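Local coordinates for protein alkylpurine DNA glycosylase AlkC (Pseudomonas fluorescens, PDB 5VHV) that probably excises alkylated purine bases from damaged DNA, as a base excision repair glycosylase that works without flipping the damaged nucleotide out of the helix, at residues 249-254 and 346-351. Numbering follows the deposited sequence.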
ATOM      1  N   ALA A 249       4.774  -2.558  27.989  1.00 25.94           N
ATOM      2  CA  ALA A 249       5.296  -3.196  29.192  1.00 31.04           C
ATOM      3  C   ALA A 249       5.549  -4.675  28.937  1.00 30.24           C
ATOM      4  O   ALA A 249       4.838  -5.325  28.170  1.00 28.64           O
ATOM      5  CB  ALA A 249       4.321  -3.032  30.364  1.00 34.63           C
ATOM      6  N   LYS A 250       6.569  -5.213  29.600  1.00 29.07           N
ATOM      7  CA  LYS A 250       6.794  -6.647  29.524  1.00 31.33           C
ATOM      8  C   LYS A 250       5.538  -7.380  29.975  1.00 33.39           C
ATOM      9  O   LYS A 250       4.866  -6.977  30.931  1.00 37.25           O
ATOM     10  CB  LYS A 250       7.996  -7.046  30.383  1.00 49.45           C
ATOM     11  CG  LYS A 250       9.313  -6.444  29.881  1.00 69.83           C
ATOM     12  CD  LYS A 250      10.437  -7.468  29.746  0.50 63.81           C
ATOM     13  CE  LYS A 250      11.396  -7.417  30.926  0.55 50.48           C
ATOM     14  NZ  LYS A 250      12.460  -8.459  30.813  0.46 47.18           N
ATOM     15  N   ALA A 251       5.202  -8.443  29.259  1.00 26.67           N
ATOM     16  CA  ALA A 251       3.983  -9.172  29.562  1.00 29.79           C
ATOM     17  C   ALA A 251       4.165  -9.958  30.846  1.00 31.15           C
ATOM     18  O   ALA A 251       5.155 -10.673  31.008  1.00 31.27           O
ATOM     19  CB  ALA A 251       3.629 -10.106  28.410  1.00 27.02           C
ATOM     20  N   GLU A 252       3.211  -9.814  31.763  1.00 26.33           N
ATOM     21  CA  GLU A 252       3.209 -10.576  33.009  1.00 30.33           C
ATOM     22  C   GLU A 252       2.353 -11.812  32.767  1.00 29.45           C
ATOM     23  O   GLU A 252       1.170 -11.868  33.099  1.00 30.88           O
ATOM     24  CB  GLU A 252       2.697  -9.720  34.162  1.00 36.83           C
ATOM     25  CG  GLU A 252       3.577  -8.520  34.485  1.00 49.91           C
ATOM     26  CD  GLU A 252       4.982  -8.912  34.909  1.00 74.97           C
ATOM     27  OE1 GLU A 252       5.162 -10.038  35.420  1.00 80.87           O
ATOM     28  OE2 GLU A 252       5.910  -8.094  34.727  1.00 91.51           O
ATOM     29  N   VAL A 253       2.972 -12.814  32.140  1.00 29.03           N
ATOM     30  CA  VAL A 253       2.266 -14.010  31.695  1.00 36.17           C
ATOM     31  C   VAL A 253       3.211 -15.198  31.742  1.00 38.42           C
ATOM     32  O   VAL A 253       4.432 -15.046  31.722  1.00 34.94           O
ATOM     33  CB  VAL A 253       1.708 -13.871  30.254  1.00 29.81           C
ATOM     34  CG1 VAL A 253       0.747 -12.691  30.134  1.00 33.47           C
ATOM     35  CG2 VAL A 253       2.850 -13.752  29.248  1.00 31.24           C
ATOM     36  N   LYS A 254       2.627 -16.390  31.787  1.00 32.85           N
ATOM     37  CA  LYS A 254       3.319 -17.642  31.522  1.00 27.64           C
ATOM     38  C   LYS A 254       2.743 -18.254  30.254  1.00 30.87           C
ATOM     39  O   LYS A 254       1.557 -18.101  29.969  1.00 30.07           O
ATOM     40  CB  LYS A 254       3.171 -18.622  32.693  1.00 31.55           C
ATOM     41  CG  LYS A 254       3.909 -18.177  33.950  1.00 44.63           C
ATOM     42  CD  LYS A 254       3.892 -19.239  35.047  1.00 60.59           C
ATOM     43  CE  LYS A 254       2.509 -19.419  35.648  1.00 64.45           C
ATOM     44  NZ  LYS A 254       2.572 -20.027  37.018  1.00 63.84           N
ATOM     45  N   LEU A 346       5.843 -14.182  20.036  1.00 14.84           N
ATOM     46  CA  LEU A 346       6.201 -12.816  20.402  1.00 16.15           C
ATOM     47  C   LEU A 346       5.058 -12.197  21.197  1.00 16.49           C
ATOM     48  O   LEU A 346       3.913 -12.183  20.729  1.00 17.39           O
ATOM     49  CB  LEU A 346       6.454 -11.950  19.160  1.00 18.46           C
ATOM     50  CG  LEU A 346       7.438 -12.530  18.149  1.00 20.09           C
ATOM     51  CD1 LEU A 346       7.326 -11.823  16.797  1.00 20.59           C
ATOM     52  CD2 LEU A 346       8.826 -12.401  18.706  1.00 26.16           C
ATOM     53  N   VAL A 347       5.366 -11.683  22.384  1.00 17.78           N
ATOM     54  CA  VAL A 347       4.361 -11.039  23.223  1.00 19.22           C
ATOM     55  C   VAL A 347       4.925  -9.700  23.691  1.00 19.97           C
ATOM     56  O   VAL A 347       5.985  -9.650  24.333  1.00 19.89           O
ATOM     57  CB  VAL A 347       3.945 -11.916  24.420  1.00 20.97           C
ATOM     58  CG1 VAL A 347       2.810 -11.226  25.202  1.00 21.56           C
ATOM     59  CG2 VAL A 347       3.479 -13.296  23.948  1.00 23.46           C
ATOM     60  N   ASN A 348       4.219  -8.618  23.357  1.00 17.71           N
ATOM     61  CA  ASN A 348       4.695  -7.258  23.576  1.00 18.54           C
ATOM     62  C   ASN A 348       6.162  -7.101  23.195  1.00 19.18           C
ATOM     63  O   ASN A 348       6.934  -6.459  23.915  1.00 19.32           O
ATOM     64  CB  ASN A 348       4.461  -6.851  25.035  1.00 23.85           C
ATOM     65  CG  ASN A 348       2.988  -6.732  25.365  1.00 25.15           C
ATOM     66  OD1 ASN A 348       2.131  -7.079  24.545  1.00 21.33           O
ATOM     67  ND2 ASN A 348       2.680  -6.250  26.569  1.00 23.93           N
ATOM     68  N   GLY A 349       6.557  -7.677  22.066  1.00 20.11           N
ATOM     69  CA  GLY A 349       7.879  -7.452  21.527  1.00 19.93           C
ATOM     70  C   GLY A 349       8.941  -8.395  22.035  1.00 26.41           C
ATOM     71  O   GLY A 349      10.094  -8.290  21.603  1.00 25.98           O
ATOM     72  N   GLU A 350       8.589  -9.315  22.915  1.00 22.74           N
ATOM     73  CA  GLU A 350       9.538 -10.215  23.551  1.00 20.30           C
ATOM     74  C   GLU A 350       9.294 -11.637  23.068  1.00 21.13           C
ATOM     75  O   GLU A 350       8.150 -12.084  23.011  1.00 19.87           O
ATOM     76  CB  GLU A 350       9.390 -10.145  25.083  1.00 27.21           C
ATOM     77  CG  GLU A 350      10.261 -11.105  25.872  1.00 39.82           C
ATOM     78  CD  GLU A 350       9.978 -11.066  27.375  1.00 60.30           C
ATOM     79  OE1 GLU A 350       8.981 -10.432  27.790  1.00 40.29           O
ATOM     80  OE2 GLU A 350      10.754 -11.671  28.144  1.00 66.89           O
ATOM     81  N   ARG A 351      10.370 -12.357  22.739  1.00 21.69           N
ATOM     82  CA  ARG A 351      10.243 -13.771  22.403  1.00 24.03           C
ATOM     83  C   ARG A 351      10.010 -14.577  23.671  1.00 21.86           C
ATOM     84  O   ARG A 351      10.847 -14.563  24.580  1.00 29.31           O
ATOM     85  CB  ARG A 351      11.506 -14.252  21.695  1.00 23.31           C
ATOM     86  CG  ARG A 351      11.709 -13.574  20.342  1.00 36.50           C
ATOM     87  CD  ARG A 351      12.864 -14.170  19.549  1.00 56.65           C
ATOM     88  NE  ARG A 351      12.982 -13.584  18.213  1.00 52.52           N
ATOM     89  CZ  ARG A 351      13.837 -13.999  17.280  1.00 69.57           C
ATOM     90  NH1 ARG A 351      14.665 -15.011  17.525  1.00 47.29           N
ATOM     91  NH2 ARG A 351      13.863 -13.400  16.097  1.00 77.24           N
TER
HETATM   92  O   HOH W   1       6.734  -9.341  27.022  1.00 26.36           O
HETATM   93  O   HOH W   2       7.270 -11.523  29.796  1.00 39.97           O
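Asn348 reaches across to the backbone of Ala249 from a type I' beta turn, Val347 to Glu350, the tight hairpin between strands 339-347 and 350-359. The segment it meets is the lead-in to strand 253-265, where the chain passes from the helical part of the protein into its C-terminal beta domain. From CB outward, Asn348 closes step by step on Ala249: CB lies 3.5 Å from Ala249 O, CG, anti to the carbonyl carbon (chi1 -67°), comes to 3.6 Å from the same oxygen and carries ND2 onto it, at 2.8 Å. That bond is nearly straight, 172° at the hydrogen, and the carbonyl oxygen sits in the plane of the side-chain amide. On the other branch OD1 accepts a hydrogen bond from Val288 N, while ND2 has a second, weak bond to Lys286 O, so the amide is tied to both the lead-in and strand 285-294. An aspartate here has no N-H to give, and would probably set a carboxylate oxygen against Ala249 O, leaving that carbonyl without its mate from the turn. Next along the lead-in, Ala251 CB presses on Val347 CG1 at 3.5 Å, tighter than usual for two carbons; CG1, anti to the backbone N (chi1 -176°), is the branch that meets Ala251, and Leu287 touches both side chains. Glu350, its chain extended beyond CG, crosses the Lys250 side chain at about a right angle, with OE1 against Lys250 CD. The charged ends stay short of a salt bridge, Lys250 NZ being 4.5 Å from Glu350 OE2. Two waters hold the carboxylate to the lead-in: one accepts from Ala251 N and donates to Val347 O and Glu350 OE1; a second donates to Ala251 O, at 2.6 Å, and to the same Glu350 OE1, which thus takes two water hydrogens.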